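Local coordinates for protein phosphoserine aminotransferase (Bacillus alcalophilus, PDB 1W23) that catalyses the reversible, pyridoxal-phosphate-dependent transamination between O-phosphoserine and 2-oxoglutarate in the second step of serine biosynthesis, at residues F5-G10 with V322-H327; I69-G74 with S201-V206; D176-P181 with G258-I263. All blocks are in the same frame, centred on the assembly; numbering follows the deposited sequence. Where two conformers were deposited one is given.

Interaction 1: residues F5-G10 with V322-H327; sequences FNFNAG and VGLNGH
V322 grips the first segment through its own N-H and C=O. V322 N donates to F5 O at 2.9 Å, and F7 N donates back to V322 O at 2.9 Å. The second bond lies in the plane of the V322 carbonyl but is more bent, 138° at the hydrogen. N6 thus sits between the two bonded residues, opposite V322. On the buried side F7 packs against L324. The two side chains lie side by side and point the same way. L324 CD2 reaches F7 CB at 3.7 Å and comes to the ring obliquely. A345 and L349 of helix 343-359 close over F7.

The pairing is a short parallel bridge, the two-stranded sheet of 5-6 and 321-322, and it ties the N-terminal arm to the C-terminal part of the chain. At N6 the arm bends in an Asx turn: N6 OD1 accepts from N8 N at 3.0 Å, the donor tilted 27° from the carbonyl plane.

N8 swings its amide over V322, with CG beside its own backbone N (chi1 -84°). N8 OD1 touches V322 CG1 at 3.5 Å, while N8 ND2 donates to E38 O of the second subunit. An alanine here would remove that amide and is likely to leave E38 O of the second subunit without this donor and V322 CG1 less covered.

The looser side is at the G323 carbonyl. There the chains no longer bond directly, and a water bridges them, accepting from A9 N and donating to G323 O.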
ATOM      1  N   PHE A   5      12.707  24.093   3.082  1.00 10.62           N
ATOM      2  CA  PHE A   5      11.305  24.375   3.435  1.00 10.88           C
ATOM      3  C   PHE A   5      10.439  23.445   2.588  1.00 10.57           C
ATOM      4  O   PHE A   5      10.402  23.563   1.362  1.00 11.55           O
ATOM      5  CB  PHE A   5      10.966  25.836   3.169  1.00 10.95           C
ATOM      6  CG  PHE A   5      11.946  26.792   3.809  1.00 11.88           C
ATOM      7  CD1 PHE A   5      12.886  27.473   3.047  1.00 13.70           C
ATOM      8  CD2 PHE A   5      11.911  26.995   5.180  1.00 13.24           C
ATOM      9  CE1 PHE A   5      13.793  28.342   3.582  1.00 17.60           C
ATOM     10  CE2 PHE A   5      12.821  27.886   5.745  1.00 16.33           C
ATOM     11  CZ  PHE A   5      13.740  28.530   4.938  1.00 17.23           C
ATOM     12  N   ASN A   6       9.743  22.520   3.228  1.00 10.37           N
ATOM     13  CA  ASN A   6       9.036  21.443   2.530  1.00  9.55           C
ATOM     14  C   ASN A   6       7.557  21.768   2.305  1.00  9.25           C
ATOM     15  O   ASN A   6       6.709  21.549   3.179  1.00 10.27           O
ATOM     16  CB  ASN A   6       9.178  20.139   3.287  1.00 10.25           C
ATOM     17  CG  ASN A   6       8.581  18.963   2.519  1.00  9.69           C
ATOM     18  OD1 ASN A   6       8.063  19.153   1.428  1.00 10.54           O
ATOM     19  ND2 ASN A   6       8.652  17.779   3.138  1.00  9.87           N
ATOM     20  N   PHE A   7       7.264  22.281   1.119  1.00  8.76           N
ATOM     21  CA  PHE A   7       5.915  22.585   0.650  1.00  8.91           C
ATOM     22  C   PHE A   7       5.402  21.542  -0.338  1.00  8.81           C
ATOM     23  O   PHE A   7       4.495  21.808  -1.129  1.00  9.48           O
ATOM     24  CB  PHE A   7       5.879  23.983   0.023  1.00  8.90           C
ATOM     25  CG  PHE A   7       6.002  25.117   1.013  1.00  8.81           C
ATOM     26  CD1 PHE A   7       7.209  25.702   1.316  1.00  9.68           C
ATOM     27  CD2 PHE A   7       4.880  25.614   1.673  1.00  8.92           C
ATOM     28  CE1 PHE A   7       7.303  26.745   2.211  1.00  9.57           C
ATOM     29  CE2 PHE A   7       4.967  26.670   2.563  1.00 10.03           C
ATOM     30  CZ  PHE A   7       6.187  27.228   2.842  1.00  9.72           C
ATOM     31  N   ASN A   8       5.905  20.320  -0.245  1.00  9.11           N
ATOM     32  CA  ASN A   8       5.436  19.252  -1.131  1.00  9.51           C
ATOM     33  C   ASN A   8       3.943  18.983  -0.964  1.00  9.29           C
ATOM     34  O   ASN A   8       3.373  19.022   0.143  1.00 10.00           O
ATOM     35  CB  ASN A   8       6.218  17.949  -0.835  1.00  9.87           C
ATOM     36  CG  ASN A   8       7.526  17.883  -1.561  1.00 10.04           C
ATOM     37  OD1 ASN A   8       7.684  18.457  -2.642  1.00 13.13           O
ATOM     38  ND2 ASN A   8       8.482  17.149  -1.006  1.00 10.52           N
ATOM     39  N   ALA A   9       3.304  18.677  -2.109  1.00  9.57           N
ATOM     40  CA  ALA A   9       1.855  18.525  -2.204  1.00  9.63           C
ATOM     41  C   ALA A   9       1.345  17.124  -1.887  1.00  9.78           C
ATOM     42  O   ALA A   9       0.142  16.956  -1.815  1.00 10.72           O
ATOM     43  CB  ALA A   9       1.381  18.942  -3.601  1.00 10.84           C
ATOM     44  N   GLY A  10       2.219  16.139  -1.773  1.00 10.27           N
ATOM     45  CA  GLY A  10       1.757  14.791  -1.496  1.00 11.93           C
ATOM     46  C   GLY A  10       2.661  13.762  -2.132  1.00 11.91           C
ATOM     47  O   GLY A  10       2.826  13.779  -3.395  1.00 16.14           O
ATOM     48  N   VAL A 322      10.993  23.581  -1.441  1.00 10.05           N
ATOM     49  CA  VAL A 322      10.693  22.335  -2.172  1.00 10.52           C
ATOM     50  C   VAL A 322       9.202  22.263  -2.429  1.00  9.47           C
ATOM     51  O   VAL A 322       8.391  22.446  -1.517  1.00 10.03           O
ATOM     52  CB  VAL A 322      11.159  21.105  -1.320  1.00 11.82           C
ATOM     53  CG1 VAL A 322      10.804  19.825  -2.010  1.00 14.27           C
ATOM     54  CG2 VAL A 322      12.663  21.178  -1.095  1.00 15.97           C
ATOM     55  N   GLY A 323       8.836  21.956  -3.661  1.00  9.96           N
ATOM     56  CA  GLY A 323       7.467  21.634  -3.995  1.00 10.40           C
ATOM     57  C   GLY A 323       6.540  22.716  -4.447  1.00  9.60           C
ATOM     58  O   GLY A 323       5.352  22.469  -4.606  1.00 10.61           O
ATOM     59  N   LEU A 324       7.052  23.940  -4.639  1.00  9.78           N
ATOM     60  CA  LEU A 324       6.156  25.072  -4.943  1.00  9.75           C
ATOM     61  C   LEU A 324       5.662  25.118  -6.371  1.00  9.75           C
ATOM     62  O   LEU A 324       4.757  25.908  -6.656  1.00 10.70           O
ATOM     63  CB  LEU A 324       6.884  26.381  -4.632  1.00 10.49           C
ATOM     64  CG  LEU A 324       7.117  26.689  -3.184  1.00 10.61           C
ATOM     65  CD1 LEU A 324       7.911  28.003  -3.037  1.00 13.18           C
ATOM     66  CD2 LEU A 324       5.843  26.818  -2.388  1.00 11.90           C
ATOM     67  N   ASN A 325       6.196  24.340  -7.303  1.00 10.57           N
ATOM     68  CA  ASN A 325       5.672  24.396  -8.645  1.00 11.35           C
ATOM     69  C   ASN A 325       4.227  23.926  -8.667  1.00 11.67           C
ATOM     70  O   ASN A 325       3.905  22.884  -8.093  1.00 13.71           O
ATOM     71  CB  ASN A 325       6.504  23.461  -9.553  1.00 14.80           C
ATOM     72  CG  ASN A 325       7.911  23.945  -9.856  1.00 25.89           C
ATOM     73  OD1 ASN A 325       8.493  24.807  -9.216  1.00 29.54           O
ATOM     74  ND2 ASN A 325       8.542  23.423 -10.887  1.00 46.23           N
ATOM     75  N   GLY A 326       3.367  24.664  -9.368  1.00 11.64           N
ATOM     76  CA  GLY A 326       1.986  24.233  -9.473  1.00 13.18           C
ATOM     77  C   GLY A 326       1.859  22.870 -10.106  1.00 14.73           C
ATOM     78  O   GLY A 326       2.761  22.350 -10.789  1.00 16.84           O
ATOM     79  N   HIS A 327       0.694  22.215  -9.918  1.00 14.39           N
ATOM     80  CA  HIS A 327       0.456  20.929 -10.600  1.00 14.91           C
ATOM     81  C   HIS A 327       0.601  21.133 -12.074  1.00 16.70           C
ATOM     82  O   HIS A 327       0.233  22.225 -12.603  1.00 16.42           O
ATOM     83  CB  HIS A 327      -0.976  20.470 -10.266  1.00 14.39           C
ATOM     84  CG  HIS A 327      -1.246  19.049 -10.731  1.00 15.82           C
ATOM     85  ND1 HIS A 327      -1.800  18.827 -11.975  1.00 17.38           N
ATOM     86  CD2 HIS A 327      -0.992  17.862 -10.127  1.00 17.24           C
ATOM     87  CE1 HIS A 327      -1.887  17.510 -12.124  1.00 18.57           C
ATOM     88  NE2 HIS A 327      -1.424  16.907 -11.012  1.00 19.36           N
TER
HETATM   89  O   HOH W   1       4.701  19.592  -4.556  1.00 17.38           O

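Interaction 2: residues I69-G74 with S201-V206; sequences ILFLQG and SGVTVV
Strands 69-72 and 204-206 run antiparallel, their axes 4.8 Å apart at 155°, and two hydrogen-bonded pairs, L70 with V206 and L72 with T204, flank the non-hydrogen-bonded pair of F71 and V205. Four backbone bonds join them. L72 N to T204 O is nearly straight, 177° at the hydrogen. T204 N to L72 O is more bent. V205 CA also approaches L70 O in a CA-H...O contact.

L70, L72, T204 and V206 share one face. L70 CB stands 4.1 Å from V206 CB. V206 CG1 is anti to the backbone N (chi1 -176°), which puts V206 CG2 beside that N. L72 CD1 meets V206 CG2 at 4.0 Å, the two side chains crossing at a slant. Q79 and M82 of helix 75-87 pack on this face.

F71 and V205 occupy the other face. V205 CG2 comes to the edge of the F71 ring, 4.2 Å from F71 CD2. V203 CG2 presses on F71 CB at 3.7 Å. H50 meets the F71 ring edge-to-face, and helices 44-61 and 241-256 enclose this side. Beyond the strand Q73 turns away, and its OE1 accepts from G74 N of the second subunit.

This is the outer strand pair of the mixed seven-stranded sheet in the large domain of a fold-type I aminotransferase, with the T204 side chain about 5 Å from the bound pyridoxal phosphate between nearest atoms.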
ATOM      1  N   ILE A  69     -13.784   2.477  10.996  1.00 12.24           N
ATOM      2  CA  ILE A  69     -12.595   3.023  10.373  1.00 11.47           C
ATOM      3  C   ILE A  69     -11.880   1.895   9.639  1.00 10.97           C
ATOM      4  O   ILE A  69     -11.500   0.924  10.307  1.00 13.27           O
ATOM      5  CB  ILE A  69     -11.702   3.663  11.440  1.00 11.87           C
ATOM      6  CG1 ILE A  69     -12.442   4.806  12.165  1.00 13.75           C
ATOM      7  CG2 ILE A  69     -10.389   4.162  10.843  1.00 13.32           C
ATOM      8  CD1 ILE A  69     -11.820   5.123  13.516  1.00 17.38           C
ATOM      9  N   LEU A  70     -11.711   2.018   8.353  1.00 10.11           N
ATOM     10  CA  LEU A  70     -10.987   1.064   7.524  1.00  9.85           C
ATOM     11  C   LEU A  70      -9.638   1.640   7.140  1.00  9.39           C
ATOM     12  O   LEU A  70      -9.519   2.847   6.879  1.00  9.80           O
ATOM     13  CB  LEU A  70     -11.754   0.712   6.263  1.00  9.88           C
ATOM     14  CG  LEU A  70     -13.196   0.280   6.447  1.00 11.32           C
ATOM     15  CD1 LEU A  70     -13.829   0.003   5.077  1.00 12.28           C
ATOM     16  CD2 LEU A  70     -13.332  -0.959   7.300  1.00 16.17           C
ATOM     17  N   PHE A  71      -8.639   0.756   7.051  1.00  9.26           N
ATOM     18  CA  PHE A  71      -7.303   1.066   6.560  1.00  9.00           C
ATOM     19  C   PHE A  71      -7.082   0.192   5.324  1.00  9.64           C
ATOM     20  O   PHE A  71      -6.876  -1.012   5.458  1.00 11.55           O
ATOM     21  CB  PHE A  71      -6.236   0.786   7.590  1.00  9.88           C
ATOM     22  CG  PHE A  71      -6.340   1.580   8.880  1.00  9.63           C
ATOM     23  CD1 PHE A  71      -6.044   1.003  10.079  1.00 10.98           C
ATOM     24  CD2 PHE A  71      -6.734   2.927   8.881  1.00 11.29           C
ATOM     25  CE1 PHE A  71      -6.132   1.713  11.266  1.00 12.24           C
ATOM     26  CE2 PHE A  71      -6.829   3.615  10.077  1.00 12.10           C
ATOM     27  CZ  PHE A  71      -6.502   3.036  11.266  1.00 11.95           C
ATOM     28  N   LEU A  72      -7.124   0.799   4.140  1.00  9.15           N
ATOM     29  CA  LEU A  72      -7.069   0.079   2.862  1.00  9.06           C
ATOM     30  C   LEU A  72      -5.844   0.490   2.073  1.00  9.03           C
ATOM     31  O   LEU A  72      -5.350   1.623   2.178  1.00 11.02           O
ATOM     32  CB  LEU A  72      -8.330   0.351   2.043  1.00  9.55           C
ATOM     33  CG  LEU A  72      -9.637  -0.027   2.744  1.00 10.86           C
ATOM     34  CD1 LEU A  72     -10.794   0.205   1.778  1.00 12.40           C
ATOM     35  CD2 LEU A  72      -9.642  -1.454   3.234  1.00 13.19           C
ATOM     36  N   GLN A  73      -5.395  -0.391   1.217  1.00  8.87           N
ATOM     37  CA  GLN A  73      -4.388  -0.076   0.198  1.00  8.80           C
ATOM     38  C   GLN A  73      -5.078   0.484  -1.025  1.00  8.74           C
ATOM     39  O   GLN A  73      -6.291   0.291  -1.228  1.00  9.57           O
ATOM     40  CB  GLN A  73      -3.575  -1.314  -0.120  1.00  9.74           C
ATOM     41  CG  GLN A  73      -2.803  -1.894   1.049  1.00  9.25           C
ATOM     42  CD  GLN A  73      -1.932  -3.065   0.613  1.00  9.54           C
ATOM     43  OE1 GLN A  73      -1.015  -2.871  -0.204  1.00  9.65           O
ATOM     44  NE2 GLN A  73      -2.195  -4.259   1.149  1.00 11.48           N
ATOM     45  N   GLY A  74      -4.289   1.152  -1.880  1.00  8.62           N
ATOM     46  CA  GLY A  74      -4.723   1.531  -3.224  1.00  8.91           C
ATOM     47  C   GLY A  74      -4.855   2.986  -3.488  1.00  8.90           C
ATOM     48  O   GLY A  74      -5.080   3.435  -4.630  1.00  9.48           O
ATOM     49  N   SER A 201       2.430   7.689   2.528  1.00 11.83           N
ATOM     50  CA  SER A 201       1.663   6.972   1.516  1.00  9.89           C
ATOM     51  C   SER A 201       1.614   5.497   1.744  1.00 10.53           C
ATOM     52  O   SER A 201       2.478   4.938   2.418  1.00 17.69           O
ATOM     53  CB  SER A 201       2.284   7.283   0.138  1.00 15.92           C
ATOM     54  OG  SER A 201       3.533   6.635   0.061  1.00 30.67           O
ATOM     55  N   GLY A 202       0.632   4.842   1.148  1.00  9.31           N
ATOM     56  CA  GLY A 202       0.462   3.426   1.186  1.00  9.78           C
ATOM     57  C   GLY A 202      -0.721   2.939   1.996  1.00  8.78           C
ATOM     58  O   GLY A 202      -1.058   1.744   1.958  1.00  9.94           O
ATOM     59  N   VAL A 203      -1.374   3.836   2.754  1.00  8.70           N
ATOM     60  CA  VAL A 203      -2.670   3.520   3.370  1.00  8.75           C
ATOM     61  C   VAL A 203      -3.650   4.645   3.064  1.00  8.22           C
ATOM     62  O   VAL A 203      -3.256   5.829   2.961  1.00  8.73           O
ATOM     63  CB  VAL A 203      -2.515   3.233   4.868  1.00  9.08           C
ATOM     64  CG1 VAL A 203      -2.098   4.499   5.666  1.00 10.13           C
ATOM     65  CG2 VAL A 203      -3.800   2.591   5.448  1.00 10.60           C
ATOM     66  N   THR A 204      -4.895   4.239   2.941  1.00  8.19           N
ATOM     67  CA  THR A 204      -6.047   5.099   2.701  1.00  8.29           C
ATOM     68  C   THR A 204      -7.003   4.863   3.847  1.00  8.59           C
ATOM     69  O   THR A 204      -7.364   3.713   4.174  1.00  9.56           O
ATOM     70  CB  THR A 204      -6.687   4.753   1.353  1.00  8.98           C
ATOM     71  OG1 THR A 204      -5.703   4.925   0.310  1.00  9.60           O
ATOM     72  CG2 THR A 204      -7.849   5.647   1.011  1.00  9.92           C
ATOM     73  N   VAL A 205      -7.412   5.943   4.513  1.00  8.71           N
ATOM     74  CA  VAL A 205      -8.399   5.887   5.600  1.00  9.00           C
ATOM     75  C   VAL A 205      -9.793   6.029   5.019  1.00  9.30           C
ATOM     76  O   VAL A 205     -10.068   6.936   4.224  1.00 10.24           O
ATOM     77  CB  VAL A 205      -8.124   7.001   6.632  1.00 10.55           C
ATOM     78  CG1 VAL A 205      -9.229   7.082   7.667  1.00 13.36           C
ATOM     79  CG2 VAL A 205      -6.756   6.803   7.259  1.00 12.98           C
ATOM     80  N   VAL A 206     -10.676   5.095   5.352  1.00  9.44           N
ATOM     81  CA  VAL A 206     -12.047   5.133   4.929  1.00  9.99           C
ATOM     82  C   VAL A 206     -12.926   5.028   6.198  1.00 10.78           C
ATOM     83  O   VAL A 206     -12.859   4.038   6.903  1.00 13.85           O
ATOM     84  CB  VAL A 206     -12.392   4.007   3.942  1.00 11.68           C
ATOM     85  CG1 VAL A 206     -13.814   4.131   3.431  1.00 15.23           C
ATOM     86  CG2 VAL A 206     -11.393   4.006   2.769  1.00 13.82           C
TER

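Interaction 3: residues D176-P181 with G258-I263; sequences DILSRP and GGAEAI
L178 lays its CD1 methyl against the CB of A260, 3.9 Å away. Its CG stands opposite the backbone N (chi1 -163°), which carries the branch toward the helix. The loop here is a type II beta turn from D176 to S179, set against the first turn of helix 259-279. The loop follows strand 169-172 of the large domain's sheet. L251 and I254 of helix 241-256 cover more of L178, as do L60 and L61 of helix 44-61.

A260 points its CB toward the loop. A260 CB also sits 3.7 Å from R180 C, and the small side chain probably helps the backbones come this near. I263, one turn on, adds its CG2 methyl. In one of the two conformers of I263 that methyl touches both L178 O and S179 O. No hydrogen bond joins the two segments, so the contact rests on apolar and van der Waals packing. The carbonyls have other donors: L178 O takes N339 ND2, and S179 O takes N267 ND2.

P181 forms the outer end. Its ring crosses the E261 side chain at about a right angle, with P181 CG 3.8 Å from E261 CG. Both residues are exposed. R180 N is buried by the contact and has no partner in the model.

The turn is braced from within. D176 O accepts both S179 N and S179 OG, the hydroxyl coming in the carbonyl plane on a lone pair. R180 turns away from the helix, its NH1 bonded to Y158 O, and its NH2 forms a salt bridge to D176 OD2 at 3.0 Å.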
ATOM      1  N   ASP A 176      -7.575  17.564   3.151  1.00  8.66           N
ATOM      2  CA  ASP A 176      -7.885  18.340   4.348  1.00  8.77           C
ATOM      3  C   ASP A 176      -8.430  17.530   5.507  1.00  8.69           C
ATOM      4  O   ASP A 176      -8.775  18.133   6.543  1.00  9.05           O
ATOM      5  CB  ASP A 176      -8.805  19.536   4.072  1.00  8.83           C
ATOM      6  CG  ASP A 176     -10.266  19.178   3.797  1.00  9.22           C
ATOM      7  OD1 ASP A 176     -10.543  17.949   3.688  1.00  9.40           O
ATOM      8  OD2 ASP A 176     -11.078  20.130   3.682  1.00 10.13           O
ATOM      9  N   ILE A 177      -8.420  16.215   5.468  1.00  8.76           N
ATOM     10  CA  ILE A 177      -8.933  15.450   6.631  1.00  9.05           C
ATOM     11  C   ILE A 177      -8.105  15.772   7.884  1.00  8.72           C
ATOM     12  O   ILE A 177      -6.894  15.819   7.874  1.00  9.03           O
ATOM     13  CB  ILE A 177      -8.904  13.945   6.338  1.00  9.72           C
ATOM     14  CG1 ILE A 177      -9.623  13.153   7.414  0.55 10.92           C
ATOM     15  CG2 ILE A 177      -7.482  13.434   6.044  1.00 10.48           C
ATOM     16  CD1 ILE A 177      -9.946  11.712   7.062  0.55 11.82           C
ATOM     17  N   LEU A 178      -8.827  15.962   8.979  1.00  9.22           N
ATOM     18  CA  LEU A 178      -8.199  16.213  10.299  1.00  9.39           C
ATOM     19  C   LEU A 178      -7.285  17.417  10.306  1.00  9.01           C
ATOM     20  O   LEU A 178      -6.332  17.520  11.056  1.00  9.68           O
ATOM     21  CB  LEU A 178      -7.534  14.949  10.853  1.00 10.34           C
ATOM     22  CG  LEU A 178      -7.189  14.895  12.320  1.00 17.00           C
ATOM     23  CD1 LEU A 178      -8.119  15.602  13.253  1.00 13.32           C
ATOM     24  CD2 LEU A 178      -6.966  13.428  12.744  1.00 16.77           C
ATOM     25  N   SER A 179      -7.721  18.442   9.529  1.00  9.40           N
ATOM     26  CA  SER A 179      -7.142  19.785   9.611  1.00  9.41           C
ATOM     27  C   SER A 179      -7.995  20.757  10.434  1.00  9.32           C
ATOM     28  O   SER A 179      -7.600  21.904  10.611  1.00  9.67           O
ATOM     29  CB  SER A 179      -6.952  20.358   8.213  1.00  9.74           C
ATOM     30  OG  SER A 179      -8.187  20.518   7.540  1.00  9.99           O
ATOM     31  N   ARG A 180      -9.134  20.266  10.882  1.00  9.97           N
ATOM     32  CA  ARG A 180     -10.168  21.042  11.568  1.00 10.30           C
ATOM     33  C   ARG A 180     -11.193  20.081  12.104  1.00 10.85           C
ATOM     34  O   ARG A 180     -11.275  18.936  11.662  1.00 11.16           O
ATOM     35  CB  ARG A 180     -10.803  22.068  10.610  1.00 10.58           C
ATOM     36  CG  ARG A 180     -11.313  21.450   9.316  1.00 10.64           C
ATOM     37  CD  ARG A 180     -11.740  22.527   8.323  1.00 10.98           C
ATOM     38  NE  ARG A 180     -12.162  21.842   7.080  1.00 10.90           N
ATOM     39  CZ  ARG A 180     -12.840  22.445   6.098  1.00 10.91           C
ATOM     40  NH1 ARG A 180     -13.155  23.752   6.139  1.00 11.31           N
ATOM     41  NH2 ARG A 180     -13.238  21.723   5.028  1.00 10.87           N
ATOM     42  N   PRO A 181     -12.055  20.539  13.019  1.00 11.02           N
ATOM     43  CA  PRO A 181     -13.162  19.666  13.448  1.00 11.74           C
ATOM     44  C   PRO A 181     -14.095  19.332  12.295  1.00 11.79           C
ATOM     45  O   PRO A 181     -14.241  20.109  11.354  1.00 13.57           O
ATOM     46  CB  PRO A 181     -13.864  20.499  14.543  1.00 14.36           C
ATOM     47  CG  PRO A 181     -12.783  21.424  15.043  1.00 13.65           C
ATOM     48  CD  PRO A 181     -12.047  21.807  13.747  1.00 12.33           C
ATOM     49  N   GLY A 258      -3.226  19.329  20.847  1.00 10.27           N
ATOM     50  CA  GLY A 258      -4.532  19.851  21.189  1.00 11.05           C
ATOM     51  C   GLY A 258      -5.650  19.445  20.240  1.00 10.83           C
ATOM     52  O   GLY A 258      -6.744  19.996  20.297  1.00 12.72           O
ATOM     53  N   GLY A 259      -5.423  18.478  19.372  1.00  9.94           N
ATOM     54  CA  GLY A 259      -6.480  17.949  18.566  1.00 10.45           C
ATOM     55  C   GLY A 259      -6.885  18.841  17.409  1.00 10.20           C
ATOM     56  O   GLY A 259      -6.169  19.744  16.990  1.00 10.52           O
ATOM     57  N   ALA A 260      -8.081  18.537  16.872  1.00 11.36           N
ATOM     58  CA  ALA A 260      -8.552  19.192  15.676  1.00 10.71           C
ATOM     59  C   ALA A 260      -8.770  20.664  15.874  1.00 10.48           C
ATOM     60  O   ALA A 260      -8.549  21.463  14.942  1.00 10.59           O
ATOM     61  CB  ALA A 260      -9.839  18.504  15.212  1.00 13.04           C
ATOM     62  N   GLU A 261      -9.266  21.098  17.038  1.00 12.15           N
ATOM     63  CA  GLU A 261      -9.486  22.525  17.268  1.00 12.40           C
ATOM     64  C   GLU A 261      -8.174  23.272  17.266  1.00 11.35           C
ATOM     65  O   GLU A 261      -8.028  24.385  16.718  1.00 12.52           O
ATOM     66  CB  GLU A 261     -10.237  22.767  18.594  1.00 16.75           C
ATOM     67  CG  GLU A 261     -11.633  22.257  18.614  1.00 24.11           C
ATOM     68  CD  GLU A 261     -12.400  22.852  19.804  1.00 33.14           C
ATOM     69  OE1 GLU A 261     -11.815  23.472  20.747  1.00 45.20           O
ATOM     70  OE2 GLU A 261     -13.659  22.725  19.796  1.00 43.91           O
ATOM     71  N   ALA A 262      -7.143  22.694  17.915  1.00 10.50           N
ATOM     72  CA  ALA A 262      -5.847  23.390  17.987  1.00 10.61           C
ATOM     73  C   ALA A 262      -5.186  23.444  16.635  1.00 10.46           C
ATOM     74  O   ALA A 262      -4.580  24.464  16.286  1.00 10.70           O
ATOM     75  CB  ALA A 262      -4.917  22.739  19.006  1.00 11.79           C
ATOM     76  N   ILE A 263      -5.288  22.368  15.863  1.00 10.01           N
ATOM     77  CA  ILE A 263      -4.615  22.343  14.578  1.00  9.81           C
ATOM     78  C   ILE A 263      -5.320  23.310  13.637  1.00  9.92           C
ATOM     79  O   ILE A 263      -4.654  23.956  12.780  1.00 10.32           O
ATOM     80  CB  ILE A 263      -4.414  20.947  14.014  1.00 10.89           C
ATOM     81  CG1 ILE A 263      -3.235  20.937  12.997  0.60 12.82           C
ATOM     82  CG2 ILE A 263      -5.617  20.382  13.317  1.00 12.26           C
ATOM     83  CD1 ILE A 263      -1.840  21.184  13.490  0.60 15.07           C
TER

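Overall arrangement
The three contacts lie apart, with centres 19 to 23 Å from one another, and none touches another. Interaction 2 is the core contact: all its touching residues are buried, and regular strand pairing holds it. Interactions 1 and 3 are partly buried, and only interaction 3 has exposed touching residues, P181 and E261. Interaction 1 keeps two backbone bonds and a bridging water, whereas interaction 3 has no hydrogen bond across it and relies on apolar packing. Helices 44-61 and 241-256 pack on both interaction 2 and interaction 3, so these two share a framework. Interactions 1 and 2 both meet the second subunit; no other chain of the assembly touches interaction 3.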